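Local coordinates for acyl-CoA N-acyltransferases (NAT) superfamily protein (Arabidopsis thaliana, PDB 6TH0) that probably transfers the acetyl group of acetyl-CoA to the N-terminal methionine of transmembrane proteins and to protein lysines, as an NAA60-type GNAT acetyltransferase, at residues T5-P13 / V46-S54. Residues are numbered along the deposited sequence; the frame is centred on the assembly and turned at random.
Sequences TICFRPINP and VSWAAVDRS
The first two strands of the GNAT fold pair here as an antiparallel ladder, 6-10 forming an outer strand of the sheet beside 45-52, with Cys-7/Val-51 and Arg-9/Ala-49 as its hydrogen-bonded pairs. Both are closed by reciprocal hydrogen bonds: Cys-7 N to Val-51 O is nearly straight (2.9 Å, 170°), and Ala-49 N reaches Arg-9 O at 2.7 Å. Between them lies the non-hydrogen-bonded pair Phe-8/Ala-50, where the ring carbon CE1 of Phe-8 touches CB of Ala-50 at 3.7 Å. On that same face CD1 of Ile-6 meets CB of Asp-52 at 3.7 Å, the two side chains crossing at about a right angle.

The other face carries Cys-7, Arg-9, Ala-49 and Val-51. With CG of Arg-9 set between backbone N and carbonyl carbon (chi1 56°), its extended chain runs across Val-51, whose CG1 lies 3.9 Å from Arg-9 NH2, while Ala-49 CB sits over one guanidinium face. Hydrogen bonds from NH1 to Pro-10 O, in the guanidinium plane, and from NH2 to Glu-61 O fix its rotation. Val-51 CG2 covers a face of the Arg-53 guanidinium. Arg-9 NE and Arg-53 NH2 are 4.7 Å apart; salt bridges of Arg-9 to Asp-15 and Arg-53 NE to Glu-61 probably offset their repulsion. Past the ladder, Ile-11 CB packs against Ser-47 OG at 3.3 Å.

Backbone hydrogen bonds join strand 63-73 to the far edge of 45-52. Helix 111-123 lies against Phe-8 and Trp-48; Ala-50's side chain is about 9 Å from bound acetyl-CoA, near but not touching. Helix 33-41 packs on Ile-11 and Ser-47.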
loop_
_atom_site.group_PDB
_atom_site.type_symbol
_atom_site.label_atom_id
_atom_site.label_comp_id
_atom_site.label_asym_id
_atom_site.label_seq_id
_atom_site.Cartn_x
_atom_site.Cartn_y
_atom_site.Cartn_z
ATOM N N THR A 5 13.167 -16.454 7.522
ATOM C CA THR A 5 12.597 -15.926 8.754
ATOM C C THR A 5 11.266 -15.198 8.513
ATOM O O THR A 5 10.286 -15.463 9.209
ATOM C CB THR A 5 13.589 -14.971 9.472
ATOM O OG1 THR A 5 14.101 -14.010 8.544
ATOM C CG2 THR A 5 14.750 -15.749 10.066
ATOM N N ILE A 6 11.219 -14.298 7.527
ATOM C CA ILE A 6 10.040 -13.470 7.264
ATOM C C ILE A 6 9.212 -14.093 6.147
ATOM O O ILE A 6 9.745 -14.430 5.082
ATOM C CB ILE A 6 10.444 -12.034 6.897
ATOM C CG1 ILE A 6 11.301 -11.418 8.006
ATOM C CG2 ILE A 6 9.207 -11.180 6.672
ATOM C CD1 ILE A 6 10.606 -11.375 9.359
ATOM N N CYS A 7 7.906 -14.234 6.385
ATOM C CA CYS A 7 6.959 -14.788 5.426
ATOM C C CYS A 7 5.818 -13.808 5.172
ATOM O O CYS A 7 5.573 -12.887 5.957
ATOM C CB CYS A 7 6.393 -16.130 5.908
ATOM S SG CYS A 7 7.576 -17.482 5.975
ATOM N N PHE A 8 5.110 -14.018 4.064
ATOM C CA PHE A 8 4.026 -13.129 3.674
ATOM C C PHE A 8 2.756 -13.929 3.421
ATOM O O PHE A 8 2.800 -15.003 2.822
ATOM C CB PHE A 8 4.434 -12.306 2.451
ATOM C CG PHE A 8 5.728 -11.559 2.648
ATOM C CD1 PHE A 8 5.754 -10.347 3.325
ATOM C CD2 PHE A 8 6.921 -12.089 2.188
ATOM C CE1 PHE A 8 6.942 -9.673 3.525
ATOM C CE2 PHE A 8 8.115 -11.416 2.387
ATOM C CZ PHE A 8 8.124 -10.209 3.050
ATOM N N ARG A 9 1.636 -13.430 3.927
ATOM C CA ARG A 9 0.355 -14.099 3.742
ATOM C C ARG A 9 -0.727 -13.043 3.640
ATOM O O ARG A 9 -0.513 -11.887 4.032
ATOM C CB ARG A 9 0.054 -15.064 4.894
ATOM C CG ARG A 9 0.090 -14.378 6.282
ATOM C CD ARG A 9 -0.704 -15.189 7.303
ATOM N NE ARG A 9 -0.593 -14.643 8.660
ATOM C CZ ARG A 9 -1.299 -13.608 9.106
ATOM N NH1 ARG A 9 -2.150 -12.989 8.297
ATOM N NH2 ARG A 9 -1.156 -13.181 10.355
ATOM N N PRO A 10 -1.895 -13.393 3.108
ATOM C CA PRO A 10 -3.000 -12.434 3.091
ATOM C C PRO A 10 -3.405 -12.073 4.511
ATOM O O PRO A 10 -3.317 -12.885 5.434
ATOM C CB PRO A 10 -4.116 -13.180 2.358
ATOM C CG PRO A 10 -3.403 -14.261 1.570
ATOM C CD PRO A 10 -2.236 -14.653 2.426
ATOM N N ILE A 11 -3.834 -10.829 4.690
ATOM C CA ILE A 11 -4.425 -10.460 5.969
ATOM C C ILE A 11 -5.790 -11.125 6.109
ATOM O O ILE A 11 -6.563 -11.221 5.142
ATOM C CB ILE A 11 -4.512 -8.932 6.094
ATOM C CG1 ILE A 11 -3.098 -8.358 6.115
ATOM C CG2 ILE A 11 -5.209 -8.549 7.408
ATOM C CD1 ILE A 11 -3.037 -6.852 6.208
ATOM N N ASN A 12 -6.082 -11.633 7.296
ATOM C CA ASN A 12 -7.350 -12.299 7.568
ATOM C C ASN A 12 -7.988 -11.727 8.823
ATOM O O ASN A 12 -7.377 -10.931 9.541
ATOM C CB ASN A 12 -7.163 -13.820 7.698
ATOM C CG ASN A 12 -6.196 -14.205 8.794
ATOM O OD1 ASN A 12 -6.487 -14.037 9.978
ATOM N ND2 ASN A 12 -5.039 -14.733 8.405
ATOM N N PRO A 13 -9.235 -12.112 9.114
ATOM C CA PRO A 13 -9.943 -11.497 10.250
ATOM C C PRO A 13 -9.234 -11.634 11.587
ATOM O O PRO A 13 -9.393 -10.755 12.442
ATOM C CB PRO A 13 -11.290 -12.229 10.252
ATOM C CG PRO A 13 -11.493 -12.606 8.813
ATOM C CD PRO A 13 -10.125 -12.945 8.291
ATOM N N VAL A 46 -7.106 -5.513 -1.233
ATOM C CA VAL A 46 -6.156 -6.607 -1.195
ATOM C C VAL A 46 -5.104 -6.226 -0.175
ATOM O O VAL A 46 -4.792 -5.041 0.023
ATOM C CB VAL A 46 -5.543 -6.938 -2.573
ATOM C CG1 VAL A 46 -6.587 -7.575 -3.475
ATOM C CG2 VAL A 46 -4.968 -5.686 -3.224
ATOM N N SER A 47 -4.560 -7.229 0.493
ATOM C CA SER A 47 -3.554 -6.858 1.473
ATOM C C SER A 47 -2.668 -8.040 1.825
ATOM O O SER A 47 -3.001 -9.201 1.572
ATOM C CB SER A 47 -4.226 -6.315 2.732
ATOM O OG SER A 47 -5.079 -7.307 3.267
ATOM N N TRP A 48 -1.513 -7.708 2.395
ATOM C CA TRP A 48 -0.499 -8.685 2.745
ATOM C C TRP A 48 0.040 -8.377 4.131
ATOM O O TRP A 48 0.228 -7.211 4.490
ATOM C CB TRP A 48 0.637 -8.696 1.727
ATOM C CG TRP A 48 0.245 -9.310 0.429
ATOM C CD1 TRP A 48 0.427 -10.608 0.055
ATOM C CD2 TRP A 48 -0.407 -8.662 -0.676
ATOM N NE1 TRP A 48 -0.060 -10.808 -1.210
ATOM C CE2 TRP A 48 -0.571 -9.628 -1.685
ATOM C CE3 TRP A 48 -0.856 -7.359 -0.912
ATOM C CZ2 TRP A 48 -1.177 -9.339 -2.915
ATOM C CZ3 TRP A 48 -1.446 -7.066 -2.131
ATOM C CH2 TRP A 48 -1.610 -8.059 -3.118
ATOM N N ALA A 49 0.292 -9.422 4.898
ATOM C CA ALA A 49 0.938 -9.309 6.191
ATOM C C ALA A 49 2.329 -9.910 6.078
ATOM O O ALA A 49 2.555 -10.850 5.314
ATOM C CB ALA A 49 0.133 -10.028 7.280
ATOM N N ALA A 50 3.266 -9.330 6.810
ATOM C CA ALA A 50 4.578 -9.923 7.030
ATOM C C ALA A 50 4.600 -10.488 8.439
ATOM O O ALA A 50 4.170 -9.816 9.379
ATOM C CB ALA A 50 5.691 -8.887 6.863
ATOM N N VAL A 51 5.069 -11.725 8.580
ATOM C CA VAL A 51 5.159 -12.369 9.884
ATOM C C VAL A 51 6.535 -12.995 10.057
ATOM O O VAL A 51 7.192 -13.386 9.087
ATOM C CB VAL A 51 4.056 -13.440 10.072
ATOM C CG1 VAL A 51 2.674 -12.821 9.881
ATOM C CG2 VAL A 51 4.268 -14.609 9.105
ATOM N N ASP A 52 6.988 -13.046 11.306
ATOM C CA ASP A 52 8.184 -13.784 11.701
ATOM C C ASP A 52 7.700 -14.934 12.580
ATOM O O ASP A 52 7.544 -14.776 13.792
ATOM C CB ASP A 52 9.174 -12.881 12.429
ATOM C CG ASP A 52 10.425 -13.613 12.881
ATOM O OD1 ASP A 52 10.557 -14.832 12.640
ATOM O OD2 ASP A 52 11.282 -12.955 13.500
ATOM N N ARG A 53 7.470 -16.101 11.972
ATOM C CA ARG A 53 6.967 -17.223 12.757
ATOM C C ARG A 53 8.017 -17.758 13.714
ATOM O O ARG A 53 7.706 -18.621 14.544
ATOM C CB ARG A 53 6.444 -18.333 11.842
ATOM C CG ARG A 53 5.128 -17.963 11.166
ATOM C CD ARG A 53 4.443 -19.153 10.507
ATOM N NE ARG A 53 3.320 -18.715 9.681
ATOM C CZ ARG A 53 3.390 -18.542 8.364
ATOM N NH1 ARG A 53 4.528 -18.785 7.726
ATOM N NH2 ARG A 53 2.326 -18.133 7.683
ATOM N N SER A 54 9.246 -17.264 13.607
ATOM C CA SER A 54 10.334 -17.582 14.515
ATOM C C SER A 54 10.289 -16.762 15.800
ATOM O O SER A 54 11.175 -16.924 16.645
ATOM C CB SER A 54 11.673 -17.360 13.808
ATOM O OG SER A 54 12.720 -17.190 14.744
#